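Local structure of mandelate racemase/muconate lactonizing protein (Paenibacillus sp., 3V5C) at residues A[32-37]-A[175-179]; A[134-139]-A[151-156]; A[139-145]-A[185-190]; A[204-210]-A[229-235]. The protein probably catalyses the dehydration of galacturonate, acting as a magnesium-binding lyase with the enolase fold. The protein carries 1 engineered substitution. One frame throughout, in Å; residues are numbered along the deposited sequence.

Interaction 1 of 4, residues A[32-37]-A[175-179]; sequences ANGRIG and GRHMP
His177 pushes its imidazole into the bend formed by residues 32-37, where His177 NE2 donates to Ile36 O at 3.0 Å. The bond is bent, with 131° at the hydrogen, and NE2 stands above the Ile36 carbonyl plane. Asn33 O, near the ring plane at the edge, takes a second, weak bond from His177 NE2 at 2.9 Å, so this one N-H is shared unequally between two carbonyls. Both faces of the ring are touched: Ala32 CB makes a CH-pi contact 3.9 Å from the centroid, and Arg176 CG lies toward the rim of the opposite face. Arg176 points CG away from its own backbone N (chi1 177°) and keeps its chain extended to NE, which brings NH1 within 2.7 Å of Arg35 O. That bond is straighter, 156°, and lies in the guanidinium plane. A water 2.8 Å from Gly34 O, to which it probably donates, accepts from His177 N. The contact links two parts of the enolase fold: a loop between strands 14-30 and 42-52 of the N-terminal capping domain, and the loop leading from barrel strand 167-170 to helix 180-198. Behind the first shell, Asn33 OD1 makes an Asx turn to Arg35 N, extended by the bond to Ile36 N into an Asx motif that fixes the bend. Asn33 N donates to Ile36 O from the carbonyl face opposite His177, while the Asn33 side chain packs on His39 and Asn209.

Interaction 2 of 4, residues A[134-139]-A[151-156]; sequences SLYFDD and LMQEEA
The carboxylates of Asp138 and Glu155 meet with their planes 60° apart, and Asp138 OD2 comes within 2.6 Å of Glu155 OE1. Two acid oxygens this close suggest that an acid group probably holds a proton. Glu155 OE2 turns to the aliphatic part of its partner, 3.1 Å from Asp138 CB. The other oxygen, Asp138 OD1, accepts from Gly31 N, which would restrict rotation of that carboxylate, and Arg28 forms a long, weak ion pair with Glu155 OE2. Alongside the acids, Met152 is folded about CB-CG (chi2 -55°) and about CG-SD (chi3 -57°), so that its methyl CE presses to 3.1 Å from Tyr136 O and touches Leu135 CB at 3.9 Å. Leu135 runs past Glu155 in the opposite direction, its CD2 branch 3.6 Å from Glu155 CB. Leu151 CD2 closes the other end over Asp138 O at 3.6 Å. A water bridges Ser134 OG and Glu155 O, and Ser134 OG also hydrogen-bonds Asp132 OD1. Strand 126-135 and helix 145-161 are the first two elements of a beta-alpha-beta unit completed by strand 167-170; Leu135 also packs on Phe167 and Ile169 of that strand and on Ile194 of helix 180-198.

Interaction 3 of 4, residues A[139-145]-A[185-190]; sequences DLHLADE and KRDIAI
Lys185 crosses Glu145 at about a right angle, and its aliphatic chain carries most of the touching: Glu145 OE2 is 3.1 Å from Lys185 CE but 4.0 Å from Lys185 NZ, a long salt bridge. Arg186 comes next, with CG swung away from its backbone N (chi1 164°) and bends at chi2 and chi3 that turn the guanidinium into the loop of residues 139-145. Arg186 NH1 donates to Asp139 OD2 at 2.8 Å (162° at the hydrogen) in a salt bridge, meeting the anti side of the carboxylate close to the guanidinium plane; weaker bonds join NH1 to Asp139 O and Leu142 O. Arg186 NH2 reaches Leu142 O at 2.7 Å, and Asp144 O lies over a guanidinium face, toward its rim. Asp139 and Leu142 are the first and last residues of a type I beta turn, and Arg186 reaches the carbonyls of both, weakly at Asp139. This is a loop of the barrel, running from strand 126-135 to helix 145-161, fastened to the following helix, 180-198. Arg173 forms a salt bridge with the other oxygen of Asp139, OD1, and might share its charge. One turn on from Lys185, Ala189 CB packs at 3.6 Å from Glu145 OE1. Ile190 then sets CD1 against the Asp139 carboxylate, 3.6 Å from Asp139 OD2.

Interaction 4 of 4, residues A[204-210]-A[229-235]; sequences IMIDANN and LYWLEAA. Engineered in segment 229-235: Ala234 (natural residue Glu).
Strands 204-207 and 231-233 run parallel, their axes 4.8 Å apart and 19° askew, and bonds such as Glu233 N to Ile206 O (2.8 Å) and Ile206 N to Trp231 O (3.0 Å) join them. They are adjacent staves of the enolase-family beta/alpha barrel, connected by helix 214-223 in a beta-alpha-beta crossover. On the face carrying Met205, Asp207, Trp231 and Glu233, one of two modelled conformers of Met205 puts CG over the indole, 3.5 Å from the centroid of the five-membered ring and 2° off its normal. In that conformer the sulfur tentatively continues above the six-membered ring, at a distance, and near Tyr230. Trp231 NE1 donates to the anti lone pair of Glu233 OE1, which also bonds Gln283. The carboxylates of Asp207 and Glu233 stack with planes 23° apart, Asp207 OD2 and Glu233 OE2 3.6 Å from each other; salt bridges from Lys170 to Asp207 and Lys168 to Glu233 probably offset the repulsion. On the other face Ile206 CG1 packs on Leu232 CD1 at 3.8 Å, toward helices 180-198 and 214-223. Past the strands, Asn210 N bonds Ala234 O at 2.7 Å, and the Asn210 side chain lies about 4 Å from the bound magnesium. Ala234, engineered from Glu, leaves its CB 3.7 Å from Asp207 OD1.

In the fold
Interactions 2 and 4 are the buried pair, and both reach the barrel sheet: 134-139 with 151-156 joins a strand end to its helix, while 204-210 with 229-235 joins two strands. Interactions 1 and 3 lie nearer the surface and rely on cationic or imidazole side chains meeting loop carbonyls. Interaction 4 is dominated by backbone bonds and interaction 2 by apolar contacts around an acid pair. Asp139 belongs to both 2 and 3, whose centres are about 10 Å apart; Leu140 of 3 packs on His177 and Met178 of 1. Phe137 of 2 bonds Ala32 through the backbone, and Asn33 of 1 packs on Asn209 of 4, so interaction 1 touches all three others.

Interaction 1 of 4, residues A[32-37]-A[175-179]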
loop_
_atom_site.group_PDB
_atom_site.type_symbol
_atom_site.label_atom_id
_atom_site.label_comp_id
_atom_site.label_asym_id
_atom_site.label_seq_id
_atom_site.Cartn_x
_atom_site.Cartn_y
_atom_site.Cartn_z
ATOM N N ALA A 32 14.074 -12.282 3.959
ATOM C CA ALA A 32 14.643 -11.058 4.494
ATOM C C ALA A 32 14.543 -9.918 3.489
ATOM O O ALA A 32 14.262 -10.131 2.310
ATOM C CB ALA A 32 16.107 -11.289 4.885
ATOM N N ASN A 33 14.753 -8.694 3.973
ATOM C CA ASN A 33 14.985 -7.563 3.081
ATOM C C ASN A 33 16.310 -6.905 3.435
ATOM O O ASN A 33 17.071 -7.442 4.237
ATOM C CB ASN A 33 13.818 -6.562 3.069
ATOM C CG ASN A 33 13.686 -5.781 4.366
ATOM O OD1 ASN A 33 14.601 -5.748 5.181
ATOM N ND2 ASN A 33 12.520 -5.150 4.564
ATOM N N GLY A 34 16.590 -5.763 2.818
ATOM C CA GLY A 34 17.865 -5.099 3.018
ATOM C C GLY A 34 18.277 -4.893 4.473
ATOM O O GLY A 34 19.474 -4.930 4.798
ATOM N N ARG A 35 17.299 -4.655 5.349
ATOM C CA ARG A 35 17.590 -4.257 6.729
ATOM C C ARG A 35 17.231 -5.253 7.817
ATOM O O ARG A 35 17.847 -5.236 8.881
ATOM C CB ARG A 35 16.915 -2.920 7.057
ATOM C CG ARG A 35 15.414 -2.949 6.886
ATOM C CD ARG A 35 14.800 -1.615 7.309
ATOM N NE ARG A 35 15.003 -1.371 8.733
ATOM C CZ ARG A 35 14.164 -1.764 9.690
ATOM N NH1 ARG A 35 14.432 -1.494 10.956
ATOM N NH2 ARG A 35 13.049 -2.426 9.385
ATOM N N ILE A 36 16.229 -6.097 7.584
ATOM C CA ILE A 36 15.810 -7.053 8.615
ATOM C C ILE A 36 15.636 -8.463 8.046
ATOM O O ILE A 36 15.728 -8.670 6.834
ATOM C CB ILE A 36 14.519 -6.611 9.343
ATOM C CG1 ILE A 36 13.361 -6.514 8.355
ATOM C CG2 ILE A 36 14.775 -5.291 10.079
ATOM C CD1 ILE A 36 12.063 -6.041 9.019
ATOM N N GLY A 37 15.387 -9.419 8.939
ATOM C CA GLY A 37 15.342 -10.830 8.586
ATOM C C GLY A 37 14.031 -11.316 8.000
ATOM O O GLY A 37 13.187 -10.530 7.576
ATOM N N GLY A 175 24.057 -4.970 2.187
ATOM C CA GLY A 175 24.069 -4.037 3.301
ATOM C C GLY A 175 24.188 -4.726 4.651
ATOM O O GLY A 175 24.841 -4.237 5.573
ATOM N N ARG A 176 23.537 -5.877 4.777
ATOM C CA ARG A 176 23.526 -6.596 6.036
ATOM C C ARG A 176 23.707 -8.110 5.860
ATOM O O ARG A 176 24.545 -8.704 6.530
ATOM C CB ARG A 176 22.222 -6.326 6.789
ATOM C CG ARG A 176 22.126 -7.112 8.071
ATOM C CD ARG A 176 20.904 -6.749 8.889
ATOM N NE ARG A 176 20.960 -7.462 10.160
ATOM C CZ ARG A 176 19.982 -7.507 11.059
ATOM N NH1 ARG A 176 18.829 -6.879 10.849
ATOM N NH2 ARG A 176 20.165 -8.189 12.181
ATOM N N HIS A 177 22.935 -8.734 4.973
ATOM C CA HIS A 177 22.828 -10.197 4.982
ATOM C C HIS A 177 23.889 -10.997 4.209
ATOM O O HIS A 177 24.086 -12.189 4.473
ATOM C CB HIS A 177 21.434 -10.638 4.531
ATOM C CG HIS A 177 20.323 -10.050 5.347
ATOM N ND1 HIS A 177 20.107 -10.384 6.668
ATOM C CD2 HIS A 177 19.362 -9.150 5.027
ATOM C CE1 HIS A 177 19.069 -9.709 7.127
ATOM N NE2 HIS A 177 18.605 -8.948 6.155
ATOM N N MET A 178 24.528 -10.357 3.239
ATOM C CA MET A 178 25.607 -10.963 2.462
ATOM C C MET A 178 26.776 -9.999 2.458
ATOM O O MET A 178 26.600 -8.821 2.738
ATOM C CB MET A 178 25.174 -11.179 1.007
ATOM C CG MET A 178 24.075 -12.196 0.774
ATOM S SD MET A 178 23.799 -12.423 -0.987
ATOM C CE MET A 178 25.362 -13.177 -1.488
ATOM N N PRO A 179 27.975 -10.486 2.127
ATOM C CA PRO A 179 29.129 -9.602 1.973
ATOM C C PRO A 179 28.780 -8.517 0.965
ATOM O O PRO A 179 28.047 -8.753 0.001
ATOM C CB PRO A 179 30.213 -10.537 1.434
ATOM C CG PRO A 179 29.852 -11.868 2.046
ATOM C CD PRO A 179 28.338 -11.905 1.960
HETATM O O HOH W 1 21.102 -6.804 3.522
#

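Interaction 2 of 4, residues A[134-139]-A[151-156]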
loop_
_atom_site.group_PDB
_atom_site.type_symbol
_atom_site.label_atom_id
_atom_site.label_comp_id
_atom_site.label_asym_id
_atom_site.label_seq_id
_atom_site.Cartn_x
_atom_site.Cartn_y
_atom_site.Cartn_z
ATOM N N SER A 134 6.239 -9.101 -3.689
ATOM C CA SER A 134 6.622 -10.241 -2.848
ATOM C C SER A 134 8.020 -10.808 -3.109
ATOM O O SER A 134 8.347 -11.872 -2.585
ATOM C CB SER A 134 5.596 -11.384 -3.001
ATOM O OG SER A 134 5.639 -11.947 -4.308
ATOM N N LEU A 135 8.820 -10.128 -3.915
ATOM C CA LEU A 135 10.134 -10.661 -4.299
ATOM C C LEU A 135 11.235 -10.264 -3.295
ATOM O O LEU A 135 12.049 -9.392 -3.565
ATOM C CB LEU A 135 10.461 -10.242 -5.734
ATOM C CG LEU A 135 9.466 -10.732 -6.790
ATOM C CD1 LEU A 135 9.788 -10.168 -8.189
ATOM C CD2 LEU A 135 9.440 -12.245 -6.820
ATOM N N TYR A 136 11.205 -10.906 -2.125
ATOM C CA TYR A 136 12.147 -10.691 -1.035
ATOM C C TYR A 136 13.476 -11.433 -1.272
ATOM O O TYR A 136 13.700 -11.943 -2.371
ATOM C CB TYR A 136 11.485 -11.050 0.316
ATOM C CG TYR A 136 10.613 -9.902 0.809
ATOM C CD1 TYR A 136 9.521 -9.470 0.059
ATOM C CD2 TYR A 136 10.920 -9.219 1.981
ATOM C CE1 TYR A 136 8.751 -8.388 0.467
ATOM C CE2 TYR A 136 10.148 -8.136 2.395
ATOM C CZ TYR A 136 9.072 -7.738 1.635
ATOM O OH TYR A 136 8.328 -6.652 2.052
ATOM N N PHE A 137 14.359 -11.455 -0.274
ATOM C CA PHE A 137 15.663 -12.108 -0.410
ATOM C C PHE A 137 15.501 -13.608 -0.209
ATOM O O PHE A 137 16.079 -14.195 0.716
ATOM C CB PHE A 137 16.646 -11.605 0.643
ATOM C CG PHE A 137 17.065 -10.152 0.495
ATOM C CD1 PHE A 137 16.723 -9.377 -0.624
ATOM C CD2 PHE A 137 17.868 -9.583 1.472
ATOM C CE1 PHE A 137 17.147 -8.030 -0.717
ATOM C CE2 PHE A 137 18.297 -8.262 1.379
ATOM C CZ PHE A 137 17.945 -7.488 0.291
ATOM N N ASP A 138 14.723 -14.230 -1.082
ATOM C CA ASP A 138 14.315 -15.616 -0.885
ATOM C C ASP A 138 15.382 -16.602 -1.347
ATOM O O ASP A 138 15.180 -17.828 -1.307
ATOM C CB ASP A 138 13.016 -15.841 -1.636
ATOM C CG ASP A 138 11.912 -14.921 -1.139
ATOM O OD1 ASP A 138 11.678 -14.907 0.095
ATOM O OD2 ASP A 138 11.292 -14.232 -1.972
ATOM N N ASP A 139 16.510 -16.038 -1.758
ATOM C CA ASP A 139 17.628 -16.764 -2.354
ATOM C C ASP A 139 18.828 -16.886 -1.430
ATOM O O ASP A 139 19.870 -17.374 -1.863
ATOM C CB ASP A 139 18.102 -15.988 -3.571
ATOM C CG ASP A 139 18.509 -14.566 -3.212
ATOM O OD1 ASP A 139 17.637 -13.815 -2.749
ATOM O OD2 ASP A 139 19.694 -14.210 -3.362
ATOM N N LEU A 151 15.766 -19.097 -8.883
ATOM C CA LEU A 151 14.747 -19.140 -7.844
ATOM C C LEU A 151 13.880 -17.880 -7.864
ATOM O O LEU A 151 12.649 -17.966 -7.800
ATOM C CB LEU A 151 15.390 -19.354 -6.486
ATOM C CG LEU A 151 14.472 -19.497 -5.271
ATOM C CD1 LEU A 151 15.167 -20.278 -4.162
ATOM C CD2 LEU A 151 14.051 -18.147 -4.756
ATOM N N MET A 152 14.519 -16.724 -7.968
ATOM C CA MET A 152 13.777 -15.466 -8.014
ATOM C C MET A 152 12.949 -15.317 -9.291
ATOM O O MET A 152 11.829 -14.792 -9.251
ATOM C CB MET A 152 14.706 -14.272 -7.804
ATOM C CG MET A 152 15.384 -14.276 -6.453
ATOM S SD MET A 152 14.275 -14.362 -5.026
ATOM C CE MET A 152 13.254 -12.907 -5.328
ATOM N N GLN A 153 13.465 -15.810 -10.419
ATOM C CA GLN A 153 12.674 -15.820 -11.646
ATOM C C GLN A 153 11.410 -16.667 -11.457
ATOM O O GLN A 153 10.323 -16.280 -11.882
ATOM C CB GLN A 153 13.483 -16.354 -12.834
ATOM C CG GLN A 153 14.539 -15.403 -13.348
ATOM C CD GLN A 153 15.415 -16.064 -14.402
ATOM O OE1 GLN A 153 15.888 -17.186 -14.212
ATOM N NE2 GLN A 153 15.606 -15.382 -15.520
ATOM N N GLU A 154 11.562 -17.827 -10.819
ATOM C CA GLU A 154 10.420 -18.704 -10.578
ATOM C C GLU A 154 9.370 -18.016 -9.704
ATOM O O GLU A 154 8.172 -18.188 -9.905
ATOM C CB GLU A 154 10.873 -20.025 -9.956
ATOM C CG GLU A 154 9.742 -21.025 -9.800
ATOM C CD GLU A 154 10.224 -22.362 -9.263
ATOM O OE1 GLU A 154 11.445 -22.632 -9.342
ATOM O OE2 GLU A 154 9.383 -23.134 -8.755
ATOM N N GLU A 155 9.826 -17.225 -8.743
ATOM C CA GLU A 155 8.888 -16.497 -7.888
ATOM C C GLU A 155 8.132 -15.454 -8.707
ATOM O O GLU A 155 6.913 -15.309 -8.569
ATOM C CB GLU A 155 9.613 -15.868 -6.688
ATOM C CG GLU A 155 10.096 -16.904 -5.681
ATOM C CD GLU A 155 10.560 -16.309 -4.383
ATOM O OE1 GLU A 155 10.736 -15.058 -4.335
ATOM O OE2 GLU A 155 10.737 -17.075 -3.401
ATOM N N ALA A 156 8.839 -14.759 -9.588
ATOM C CA ALA A 156 8.186 -13.797 -10.467
ATOM C C ALA A 156 7.167 -14.517 -11.343
ATOM O O ALA A 156 6.053 -14.044 -11.528
ATOM C CB ALA A 156 9.199 -13.046 -11.309
HETATM O O HOH W 2 5.489 -13.651 -6.932
#

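Interaction 3 of 4, residues A[139-145]-A[185-190]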
loop_
_atom_site.group_PDB
_atom_site.type_symbol
_atom_site.label_atom_id
_atom_site.label_comp_id
_atom_site.label_asym_id
_atom_site.label_seq_id
_atom_site.Cartn_x
_atom_site.Cartn_y
_atom_site.Cartn_z
ATOM N N ASP A 139 16.510 -16.038 -1.758
ATOM C CA ASP A 139 17.628 -16.764 -2.354
ATOM C C ASP A 139 18.828 -16.886 -1.430
ATOM O O ASP A 139 19.870 -17.374 -1.863
ATOM C CB ASP A 139 18.102 -15.988 -3.571
ATOM C CG ASP A 139 18.509 -14.566 -3.212
ATOM O OD1 ASP A 139 17.637 -13.815 -2.749
ATOM O OD2 ASP A 139 19.694 -14.210 -3.362
ATOM N N LEU A 140 18.721 -16.423 -0.187
ATOM C CA LEU A 140 19.917 -16.281 0.642
ATOM C C LEU A 140 20.528 -17.617 1.072
ATOM O O LEU A 140 21.708 -17.663 1.423
ATOM C CB LEU A 140 19.651 -15.395 1.857
ATOM C CG LEU A 140 19.386 -13.916 1.572
ATOM C CD1 LEU A 140 19.176 -13.193 2.883
ATOM C CD2 LEU A 140 20.551 -13.309 0.816
ATOM N N HIS A 141 19.732 -18.688 1.029
ATOM C CA HIS A 141 20.212 -20.022 1.384
ATOM C C HIS A 141 21.019 -20.642 0.250
ATOM O O HIS A 141 21.643 -21.692 0.436
ATOM C CB HIS A 141 19.041 -20.930 1.741
ATOM C CG HIS A 141 18.086 -21.156 0.616
ATOM N ND1 HIS A 141 17.224 -20.178 0.162
ATOM C CD2 HIS A 141 17.828 -22.259 -0.128
ATOM C CE1 HIS A 141 16.493 -20.665 -0.827
ATOM N NE2 HIS A 141 16.837 -21.929 -1.019
ATOM N N LEU A 142 21.002 -19.999 -0.916
ATOM C CA LEU A 142 21.746 -20.465 -2.085
ATOM C C LEU A 142 23.073 -19.716 -2.261
ATOM O O LEU A 142 23.110 -18.483 -2.386
ATOM C CB LEU A 142 20.898 -20.334 -3.353
ATOM C CG LEU A 142 19.609 -21.153 -3.368
ATOM C CD1 LEU A 142 18.793 -20.839 -4.619
ATOM C CD2 LEU A 142 19.922 -22.659 -3.262
ATOM N N ALA A 143 24.173 -20.460 -2.269
ATOM C CA ALA A 143 25.481 -19.835 -2.441
ATOM C C ALA A 143 25.755 -19.435 -3.890
ATOM O O ALA A 143 26.539 -18.524 -4.150
ATOM C CB ALA A 143 26.583 -20.749 -1.916
ATOM N N ASP A 144 25.114 -20.121 -4.828
ATOM C CA ASP A 144 25.384 -19.920 -6.245
ATOM C C ASP A 144 24.515 -18.825 -6.838
ATOM O O ASP A 144 23.284 -18.898 -6.790
ATOM C CB ASP A 144 25.157 -21.210 -7.025
ATOM C CG ASP A 144 25.539 -21.074 -8.471
ATOM O OD1 ASP A 144 24.652 -20.817 -9.305
ATOM O OD2 ASP A 144 26.744 -21.219 -8.775
ATOM N N GLU A 145 25.159 -17.815 -7.414
ATOM C CA GLU A 145 24.436 -16.676 -7.986
ATOM C C GLU A 145 23.385 -17.085 -9.032
ATOM O O GLU A 145 22.258 -16.595 -9.011
ATOM C CB GLU A 145 25.425 -15.668 -8.575
ATOM C CG GLU A 145 24.796 -14.331 -8.929
ATOM C CD GLU A 145 25.739 -13.446 -9.712
ATOM O OE1 GLU A 145 25.796 -13.598 -10.946
ATOM O OE2 GLU A 145 26.414 -12.602 -9.089
ATOM N N LYS A 185 26.564 -7.586 -6.483
ATOM C CA LYS A 185 26.594 -8.347 -7.736
ATOM C C LYS A 185 25.343 -9.229 -7.882
ATOM O O LYS A 185 24.751 -9.323 -8.963
ATOM C CB LYS A 185 27.868 -9.194 -7.803
ATOM C CG LYS A 185 28.092 -9.891 -9.137
ATOM C CD LYS A 185 29.379 -10.727 -9.095
ATOM C CE LYS A 185 29.320 -11.912 -10.048
ATOM N NZ LYS A 185 30.330 -12.941 -9.678
ATOM N N ARG A 186 24.930 -9.838 -6.777
ATOM C CA ARG A 186 23.777 -10.748 -6.775
ATOM C C ARG A 186 22.491 -9.958 -6.997
ATOM O O ARG A 186 21.636 -10.397 -7.764
ATOM C CB ARG A 186 23.748 -11.614 -5.499
ATOM C CG ARG A 186 22.420 -12.321 -5.170
ATOM C CD ARG A 186 22.325 -13.811 -5.470
ATOM N NE ARG A 186 23.370 -14.684 -4.911
ATOM C CZ ARG A 186 23.226 -15.551 -3.902
ATOM N NH1 ARG A 186 22.076 -15.687 -3.226
ATOM N NH2 ARG A 186 24.262 -16.309 -3.567
ATOM N N ASP A 187 22.367 -8.782 -6.363
ATOM C CA ASP A 187 21.218 -7.915 -6.609
ATOM C C ASP A 187 21.045 -7.691 -8.103
ATOM O O ASP A 187 19.950 -7.833 -8.640
ATOM C CB ASP A 187 21.398 -6.516 -5.997
ATOM C CG ASP A 187 21.263 -6.472 -4.487
ATOM O OD1 ASP A 187 20.695 -7.387 -3.843
ATOM O OD2 ASP A 187 21.754 -5.453 -3.930
ATOM N N ILE A 188 22.139 -7.289 -8.757
ATOM C CA ILE A 188 22.109 -6.915 -10.175
ATOM C C ILE A 188 21.659 -8.100 -11.039
ATOM O O ILE A 188 20.793 -7.949 -11.901
ATOM C CB ILE A 188 23.482 -6.424 -10.644
ATOM C CG1 ILE A 188 23.779 -5.067 -9.995
ATOM C CG2 ILE A 188 23.502 -6.287 -12.179
ATOM C CD1 ILE A 188 25.248 -4.672 -9.972
ATOM N N ALA A 189 22.263 -9.262 -10.786
ATOM C CA ALA A 189 21.946 -10.477 -11.525
ATOM C C ALA A 189 20.476 -10.835 -11.365
ATOM O O ALA A 189 19.826 -11.258 -12.317
ATOM C CB ALA A 189 22.805 -11.629 -11.034
ATOM N N ILE A 190 19.963 -10.700 -10.147
ATOM C CA ILE A 190 18.555 -10.999 -9.897
ATOM C C ILE A 190 17.634 -10.038 -10.648
ATOM O O ILE A 190 16.643 -10.446 -11.260
ATOM C CB ILE A 190 18.250 -10.997 -8.384
ATOM C CG1 ILE A 190 18.891 -12.225 -7.728
ATOM C CG2 ILE A 190 16.739 -10.961 -8.132
ATOM C CD1 ILE A 190 18.858 -12.240 -6.216
#

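Interaction 4 of 4, residues A[204-210]-A[229-235]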
loop_
_atom_site.group_PDB
_atom_site.type_symbol
_atom_site.label_atom_id
_atom_site.label_comp_id
_atom_site.label_asym_id
_atom_site.label_seq_id
_atom_site.Cartn_x
_atom_site.Cartn_y
_atom_site.Cartn_z
ATOM N N ILE A 204 9.584 -2.845 -13.967
ATOM C CA ILE A 204 10.412 -3.376 -12.898
ATOM C C ILE A 204 10.772 -2.251 -11.943
ATOM O O ILE A 204 11.221 -1.192 -12.371
ATOM C CB ILE A 204 11.721 -3.954 -13.472
ATOM C CG1 ILE A 204 11.408 -5.098 -14.436
ATOM C CG2 ILE A 204 12.650 -4.408 -12.355
ATOM C CD1 ILE A 204 10.698 -6.248 -13.779
ATOM N N MET A 205 10.554 -2.479 -10.651
ATOM C CA MET A 205 10.955 -1.528 -9.620
ATOM C C MET A 205 11.956 -2.194 -8.683
ATOM O O MET A 205 11.915 -3.411 -8.493
ATOM C CB MET A 205 9.735 -1.043 -8.826
ATOM C CG MET A 205 8.731 -0.218 -9.626
ATOM S SD MET A 205 7.735 -1.175 -10.791
ATOM C CE MET A 205 6.746 -2.173 -9.690
ATOM N N ILE A 206 12.861 -1.409 -8.102
ATOM C CA ILE A 206 13.768 -1.950 -7.103
ATOM C C ILE A 206 13.690 -1.193 -5.781
ATOM O O ILE A 206 13.514 0.010 -5.765
ATOM C CB ILE A 206 15.222 -2.075 -7.619
ATOM C CG1 ILE A 206 15.829 -0.710 -7.954
ATOM C CG2 ILE A 206 15.268 -3.001 -8.855
ATOM C CD1 ILE A 206 17.319 -0.816 -8.385
ATOM N N ASP A 207 13.820 -1.918 -4.674
ATOM C CA ASP A 207 13.622 -1.367 -3.341
ATOM C C ASP A 207 14.785 -1.846 -2.498
ATOM O O ASP A 207 14.909 -3.047 -2.254
ATOM C CB ASP A 207 12.261 -1.849 -2.795
ATOM C CG ASP A 207 11.991 -1.453 -1.340
ATOM O OD1 ASP A 207 12.749 -0.658 -0.737
ATOM O OD2 ASP A 207 10.948 -1.919 -0.805
ATOM N N ALA A 208 15.627 -0.907 -2.057
ATOM C CA ALA A 208 16.826 -1.243 -1.284
ATOM C C ALA A 208 16.611 -1.228 0.227
ATOM O O ALA A 208 17.504 -1.605 0.973
ATOM C CB ALA A 208 17.990 -0.320 -1.646
ATOM N N ASN A 209 15.419 -0.833 0.679
ATOM C CA ASN A 209 15.190 -0.641 2.105
ATOM C C ASN A 209 16.368 0.083 2.753
ATOM O O ASN A 209 16.829 -0.285 3.836
ATOM C CB ASN A 209 14.878 -1.964 2.809
ATOM C CG ASN A 209 13.509 -2.466 2.472
ATOM O OD1 ASN A 209 13.352 -3.341 1.627
ATOM N ND2 ASN A 209 12.478 -1.888 3.119
ATOM N N ASN A 210 16.824 1.123 2.069
ATOM C CA ASN A 210 17.880 2.023 2.550
ATOM C C ASN A 210 19.272 1.423 2.733
ATOM O O ASN A 210 20.137 2.021 3.378
ATOM C CB ASN A 210 17.443 2.712 3.846
ATOM C CG ASN A 210 16.317 3.704 3.616
ATOM O OD1 ASN A 210 16.172 4.250 2.512
ATOM N ND2 ASN A 210 15.518 3.941 4.648
ATOM N N LEU A 229 14.275 0.178 -15.907
ATOM C CA LEU A 229 13.848 0.218 -14.515
ATOM C C LEU A 229 12.861 1.359 -14.390
ATOM O O LEU A 229 13.154 2.488 -14.792
ATOM C CB LEU A 229 15.037 0.506 -13.600
ATOM C CG LEU A 229 16.114 -0.567 -13.477
ATOM C CD1 LEU A 229 17.230 -0.027 -12.614
ATOM C CD2 LEU A 229 15.512 -1.823 -12.859
ATOM N N TYR A 230 11.702 1.073 -13.814
ATOM C CA TYR A 230 10.658 2.073 -13.683
ATOM C C TYR A 230 10.929 3.027 -12.527
ATOM O O TYR A 230 10.863 4.240 -12.697
ATOM C CB TYR A 230 9.292 1.403 -13.535
ATOM C CG TYR A 230 8.145 2.383 -13.589
ATOM C CD1 TYR A 230 7.814 3.016 -14.775
ATOM C CD2 TYR A 230 7.410 2.683 -12.461
ATOM C CE1 TYR A 230 6.782 3.926 -14.829
ATOM C CE2 TYR A 230 6.373 3.590 -12.505
ATOM C CZ TYR A 230 6.068 4.206 -13.695
ATOM O OH TYR A 230 5.025 5.097 -13.761
ATOM N N TRP A 231 11.177 2.483 -11.334
ATOM C CA TRP A 231 11.640 3.332 -10.241
ATOM C C TRP A 231 12.604 2.661 -9.279
ATOM O O TRP A 231 12.709 1.419 -9.223
ATOM C CB TRP A 231 10.463 3.962 -9.490
ATOM C CG TRP A 231 9.708 3.149 -8.450
ATOM C CD1 TRP A 231 10.219 2.383 -7.430
ATOM C CD2 TRP A 231 8.286 3.143 -8.272
ATOM N NE1 TRP A 231 9.194 1.873 -6.662
ATOM C CE2 TRP A 231 8.002 2.330 -7.155
ATOM C CE3 TRP A 231 7.223 3.725 -8.975
ATOM C CZ2 TRP A 231 6.683 2.066 -6.727
ATOM C CZ3 TRP A 231 5.910 3.476 -8.538
ATOM C CH2 TRP A 231 5.663 2.664 -7.425
ATOM N N LEU A 232 13.325 3.523 -8.573
ATOM C CA LEU A 232 14.232 3.162 -7.501
ATOM C C LEU A 232 13.675 3.680 -6.190
ATOM O O LEU A 232 13.548 4.894 -5.996
ATOM C CB LEU A 232 15.587 3.822 -7.756
ATOM C CG LEU A 232 16.583 3.837 -6.594
ATOM C CD1 LEU A 232 17.084 2.445 -6.318
ATOM C CD2 LEU A 232 17.752 4.763 -6.904
ATOM N N GLU A 233 13.372 2.759 -5.288
ATOM C CA GLU A 233 12.732 3.070 -4.017
ATOM C C GLU A 233 13.702 2.877 -2.856
ATOM O O GLU A 233 14.423 1.866 -2.772
ATOM C CB GLU A 233 11.495 2.167 -3.874
ATOM C CG GLU A 233 10.931 1.951 -2.495
ATOM C CD GLU A 233 9.559 1.280 -2.567
ATOM O OE1 GLU A 233 9.071 1.095 -3.688
ATOM O OE2 GLU A 233 8.992 0.968 -1.507
ATOM N N ALA A 234 13.728 3.865 -1.961
ATOM C CA ALA A 234 14.473 3.727 -0.717
ATOM C C ALA A 234 15.921 3.294 -0.927
ATOM O O ALA A 234 16.392 2.379 -0.270
ATOM C CB ALA A 234 13.753 2.775 0.228
ATOM N N ALA A 235 16.628 3.959 -1.838
ATOM C CA ALA A 235 18.036 3.641 -2.061
ATOM C C ALA A 235 18.847 3.807 -0.778
ATOM O O ALA A 235 19.693 2.961 -0.425
ATOM C CB ALA A 235 18.601 4.506 -3.178
#